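Local coordinates for pks18 (Mycobacterium tuberculosis, PDB 1TED), which probably extends medium- and long-chain aliphatic acyl-CoA starters with malonyl-CoA to make tri- and tetraketide alpha-pyrones, acting as a homodimeric type III polyketide synthase, at residues 214-217 with 218-222; 356-359 with 360-364. One frame throughout, in Å; residues are numbered along the deposited sequence.

Interaction 1 (214-217 with 218-222); sequences DIND and VVIHS. With MYR (myristic acid), chain E.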
loop_
_atom_site.group_PDB
_atom_site.type_symbol
_atom_site.label_atom_id
_atom_site.label_comp_id
_atom_site.label_asym_id
_atom_site.label_seq_id
_atom_site.Cartn_x
_atom_site.Cartn_y
_atom_site.Cartn_z
ATOM N N ASP A 214 -22.533 18.231 -7.586
ATOM C CA ASP A 214 -21.396 19.096 -7.914
ATOM C C ASP A 214 -20.646 18.794 -9.227
ATOM O O ASP A 214 -20.661 17.657 -9.709
ATOM C CB ASP A 214 -20.405 19.110 -6.739
ATOM C CG ASP A 214 -19.899 17.726 -6.379
ATOM O OD1 ASP A 214 -20.648 16.954 -5.734
ATOM O OD2 ASP A 214 -18.752 17.409 -6.751
ATOM N N ILE A 215 -19.994 19.817 -9.796
ATOM C CA ILE A 215 -19.248 19.661 -11.047
ATOM C C ILE A 215 -18.189 18.589 -10.936
ATOM O O ILE A 215 -18.061 17.749 -11.820
ATOM C CB ILE A 215 -18.455 20.942 -11.501
ATOM C CG1 ILE A 215 -18.619 22.058 -10.484
ATOM C CG2 ILE A 215 -18.830 21.337 -12.931
ATOM C CD1 ILE A 215 -17.736 21.895 -9.290
ATOM N N ASN A 216 -17.396 18.650 -9.871
ATOM C CA ASN A 216 -16.329 17.675 -9.684
ATOM C C ASN A 216 -16.849 16.247 -9.803
ATOM O O ASN A 216 -16.225 15.403 -10.449
ATOM C CB ASN A 216 -15.645 17.868 -8.331
ATOM C CG ASN A 216 -14.642 16.763 -8.026
ATOM O OD1 ASN A 216 -14.980 15.766 -7.399
ATOM N ND2 ASN A 216 -13.411 16.931 -8.491
ATOM N N ASP A 217 -18.003 15.992 -9.195
ATOM C CA ASP A 217 -18.603 14.669 -9.249
ATOM C C ASP A 217 -19.059 14.373 -10.672
ATOM O O ASP A 217 -18.791 13.297 -11.200
ATOM C CB ASP A 217 -19.792 14.575 -8.299
ATOM C CG ASP A 217 -20.029 13.156 -7.811
ATOM O OD1 ASP A 217 -19.264 12.699 -6.928
ATOM O OD2 ASP A 217 -20.965 12.493 -8.314
ATOM N N VAL A 218 -19.742 15.331 -11.294
ATOM C CA VAL A 218 -20.218 15.158 -12.664
ATOM C C VAL A 218 -19.044 14.933 -13.603
ATOM O O VAL A 218 -19.127 14.125 -14.533
ATOM C CB VAL A 218 -21.001 16.399 -13.158
ATOM C CG1 VAL A 218 -21.335 16.246 -14.635
ATOM C CG2 VAL A 218 -22.278 16.581 -12.331
ATOM N N VAL A 219 -17.954 15.658 -13.353
ATOM C CA VAL A 219 -16.746 15.554 -14.163
ATOM C C VAL A 219 -16.079 14.185 -14.008
ATOM O O VAL A 219 -15.692 13.558 -14.994
ATOM C CB VAL A 219 -15.731 16.668 -13.789
ATOM C CG1 VAL A 219 -14.372 16.382 -14.431
ATOM C CG2 VAL A 219 -16.259 18.019 -14.253
ATOM N N ILE A 220 -15.939 13.738 -12.767
ATOM C CA ILE A 220 -15.331 12.444 -12.482
ATOM C C ILE A 220 -16.151 11.324 -13.131
ATOM O O ILE A 220 -15.602 10.402 -13.733
ATOM C CB ILE A 220 -15.243 12.223 -10.943
ATOM C CG1 ILE A 220 -13.792 12.306 -10.493
ATOM C CG2 ILE A 220 -15.853 10.910 -10.544
ATOM C CD1 ILE A 220 -13.195 13.675 -10.635
ATOM N N HIS A 221 -17.469 11.423 -13.019
ATOM C CA HIS A 221 -18.342 10.411 -13.582
ATOM C C HIS A 221 -18.379 10.431 -15.100
ATOM O O HIS A 221 -18.885 9.501 -15.727
ATOM C CB HIS A 221 -19.751 10.562 -13.013
ATOM C CG HIS A 221 -19.880 10.088 -11.599
ATOM N ND1 HIS A 221 -20.773 9.106 -11.221
ATOM C CD2 HIS A 221 -19.237 10.463 -10.469
ATOM C CE1 HIS A 221 -20.674 8.901 -9.921
ATOM N NE2 HIS A 221 -19.750 9.709 -9.441
ATOM N N SER A 222 -17.836 11.483 -15.700
ATOM C CA SER A 222 -17.819 11.561 -17.153
ATOM C C SER A 222 -16.447 11.119 -17.652
ATOM O O SER A 222 -16.275 10.829 -18.839
ATOM C CB SER A 222 -18.099 12.996 -17.632
ATOM O OG SER A 222 -16.941 13.816 -17.550
HETATM C C1 MYR E . -21.004 6.619 -15.483
HETATM O O1 MYR E . -21.174 6.125 -16.595
HETATM O O2 MYR E . -21.386 7.771 -15.270
HETATM C C2 MYR E . -20.327 5.814 -14.372
HETATM C C3 MYR E . -18.958 6.404 -14.025
HETATM C C4 MYR E . -18.264 5.581 -12.936
HETATM C C5 MYR E . -16.915 6.190 -12.549
HETATM C C6 MYR E . -17.059 7.565 -11.891
HETATM C C7 MYR E . -17.700 7.497 -10.502
HETATM C C8 MYR E . -16.799 6.802 -9.479
HETATM C C9 MYR E . -15.499 7.577 -9.251
HETATM C C10 MYR E . -14.555 6.796 -8.338
HETATM C C11 MYR E . -13.229 7.539 -8.160
HETATM C C12 MYR E . -12.260 6.736 -7.291
HETATM C C13 MYR E . -10.914 7.457 -7.186
HETATM C C14 MYR E . -9.919 6.648 -6.353
#

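Interaction 2 (356-359 with 360-364); sequences LETM and VQQAE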
loop_
_atom_site.group_PDB
_atom_site.type_symbol
_atom_site.label_atom_id
_atom_site.label_comp_id
_atom_site.label_asym_id
_atom_site.label_seq_id
_atom_site.Cartn_x
_atom_site.Cartn_y
_atom_site.Cartn_z
ATOM N N LEU A 356 1.762 2.350 -22.599
ATOM C CA LEU A 356 3.029 1.694 -22.882
ATOM C C LEU A 356 2.839 0.546 -23.875
ATOM O O LEU A 356 3.645 0.382 -24.790
ATOM C CB LEU A 356 3.646 1.213 -21.556
ATOM C CG LEU A 356 5.095 0.720 -21.413
ATOM C CD1 LEU A 356 5.193 -0.677 -21.949
ATOM C CD2 LEU A 356 6.070 1.638 -22.137
ATOM N N GLU A 357 1.763 -0.229 -23.720
ATOM C CA GLU A 357 1.496 -1.347 -24.631
ATOM C C GLU A 357 1.327 -0.916 -26.094
ATOM O O GLU A 357 1.747 -1.623 -26.998
ATOM C CB GLU A 357 0.250 -2.139 -24.187
ATOM C CG GLU A 357 -0.121 -3.304 -25.134
ATOM C CD GLU A 357 -1.253 -4.176 -24.605
ATOM O OE1 GLU A 357 -2.387 -3.681 -24.453
ATOM O OE2 GLU A 357 -1.008 -5.367 -24.331
ATOM N N THR A 358 0.695 0.229 -26.323
ATOM C CA THR A 358 0.497 0.726 -27.684
ATOM C C THR A 358 1.843 1.071 -28.311
ATOM O O THR A 358 2.084 0.785 -29.484
ATOM C CB THR A 358 -0.389 1.997 -27.697
ATOM O OG1 THR A 358 -1.721 1.655 -27.290
ATOM C CG2 THR A 358 -0.427 2.620 -29.094
ATOM N N MET A 359 2.718 1.688 -27.519
ATOM C CA MET A 359 4.042 2.083 -27.987
ATOM C C MET A 359 4.881 0.852 -28.284
ATOM O O MET A 359 5.745 0.870 -29.164
ATOM C CB MET A 359 4.738 2.957 -26.937
ATOM C CG MET A 359 3.991 4.262 -26.633
ATOM S SD MET A 359 4.745 5.208 -25.287
ATOM C CE MET A 359 4.091 6.879 -25.598
ATOM N N VAL A 360 4.619 -0.219 -27.543
ATOM C CA VAL A 360 5.335 -1.470 -27.737
ATOM C C VAL A 360 4.886 -2.111 -29.051
ATOM O O VAL A 360 5.711 -2.481 -29.891
ATOM C CB VAL A 360 5.067 -2.440 -26.565
ATOM C CG1 VAL A 360 5.677 -3.807 -26.856
ATOM C CG2 VAL A 360 5.648 -1.860 -25.282
ATOM N N GLN A 361 3.572 -2.212 -29.229
ATOM C CA GLN A 361 2.990 -2.811 -30.426
ATOM C C GLN A 361 3.283 -2.076 -31.733
ATOM O O GLN A 361 3.249 -2.685 -32.797
ATOM C CB GLN A 361 1.482 -2.956 -30.254
ATOM C CG GLN A 361 1.084 -3.878 -29.126
ATOM C CD GLN A 361 -0.423 -4.008 -28.987
ATOM O OE1 GLN A 361 -1.138 -3.009 -28.834
ATOM N NE2 GLN A 361 -0.914 -5.243 -29.034
ATOM N N GLN A 362 3.549 -0.775 -31.672
ATOM C CA GLN A 362 3.870 -0.040 -32.896
ATOM C C GLN A 362 4.960 1.012 -32.724
ATOM O O GLN A 362 4.802 1.985 -31.987
ATOM C CB GLN A 362 2.620 0.609 -33.503
ATOM C CG GLN A 362 1.944 1.639 -32.631
ATOM C CD GLN A 362 0.882 2.423 -33.387
ATOM O OE1 GLN A 362 0.038 1.843 -34.079
ATOM N NE2 GLN A 362 0.917 3.750 -33.255
ATOM N N ALA A 363 6.069 0.795 -33.425
ATOM C CA ALA A 363 7.215 1.694 -33.389
ATOM C C ALA A 363 6.832 3.079 -33.908
ATOM O O ALA A 363 6.082 3.199 -34.875
ATOM C CB ALA A 363 8.349 1.114 -34.230
ATOM N N GLU A 364 7.354 4.118 -33.262
ATOM C CA GLU A 364 7.064 5.499 -33.647
ATOM C C GLU A 364 8.100 6.020 -34.637
ATOM O O GLU A 364 7.949 7.101 -35.203
ATOM C CB GLU A 364 7.050 6.398 -32.408
ATOM C CG GLU A 364 8.431 6.729 -31.831
ATOM C CD GLU A 364 9.275 5.503 -31.500
ATOM O OE1 GLU A 364 8.729 4.522 -30.950
ATOM O OE2 GLU A 364 10.494 5.530 -31.773
#

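Interaction 1 (214-217 with 218-222)
Asp217 and His221, one helical turn apart, meet beside a bound myristic acid. The carboxylate of Asp217 lies across the imidazole end of His221, with their planes 38° apart. Asp217 OD2 comes within 3.2 Å of His221 NE2, but the angle is too poor for a hydrogen bond. That oxygen is held instead by the backbone N of Ala212. The myristic acid covers one face of the imidazole, its C7 sitting over the ring centre, 3.2 Å from His221 NE2. The His221 CG is turned away from its own carbonyl carbon (chi1 -74°), which swings the ring back along the helix, with His221 CD2 3.0 Å from Asp217 O. Ile220 adds an aliphatic contact, its CG2 lying 3.6 Å from MYR C9. At the lipid head group, MYR O2 is 3.1 Å from His221 O. Two acceptors would meet there unless a proton lies between them, which the structure does not settle. Arg81 donates to the same His221 O.

Behind this first shell is the start of the helix. Asp214 is its N-cap: Asp217 N donates to Asp214 OD2 at 2.9 Å, from above the carboxylate plane. Regular backbone bonds follow, including His221 N to Asp217 O at 2.9 Å, which fixes the turn carrying both side chains. His221 is the substrate-binding residue inferred from relatives, so the ring and the lipid beside it are consistent with a place in the substrate tunnel. Val218 and Val219 face helix 68-74 through Val72, while Ile220 rests on Leu277 of strand 272-277.

Interaction 2 (356-359 with 360-364)
The carboxylate of Glu357 and the amide of Gln361 stack along the helix, with planes 21° apart. The stack is loose: Glu357 CD and Gln361 CD are 4.5 Å apart. The closest side-chain approach is Glu357 CG to Gln361 OE1, 3.8 Å. Beyond the stack, Glu357 OE1 makes a weak hydrogen bond to Thr40. Gln361 CG lies opposite its own carbonyl carbon (chi1 -63°) and Glu357 CG opposite its own backbone N, which brings the two extended chains together over one turn.

Leu356 and Val360 make the apolar pair, with Leu356 CD1 set against Val360 CG2 at 3.6 Å. Gln361 N donates to Glu357 O at 2.9 Å and nearly straight (167°). Gln362 N still reaches Thr358 O at 3.1 Å, although Gln362 is the first residue to leave helical backbone angles. Gln362 CG lies 3.3 Å from the same Thr358 O.

Past this point Arg392 ties down the end: it donates to Met359 O and forms a salt bridge with Glu364, whose other oxygen accepts from Ser370. Leu356 lies on Leu38 and Phe388, and Met359 on Ile390. This is the C-terminal end of a helix packed on the mixed sheet of the thiolase fold, where the chain turns toward strand 370-378.

How the interactions relate
Both interactions are single-turn contacts within one helix: interaction 1 takes in the N-cap and nearly all of helix 215-223, interaction 2 the finish of helix 349-361. They do not touch. Their centres are 31 Å apart and their nearest atoms about 19 Å. Interaction 1 belongs to the N-terminal chalcone/stilbene synthase domain and borders the bound myristic acid. The side chain of Ile220 is about 9 Å from that of Cys175, the nucleophile inferred by similarity. Interaction 2 belongs to the C-terminal domain and lies away from the active site. One borders the bound lipid and probably lines the substrate tunnel, whereas the other is plain packing of a helix end on the sheet.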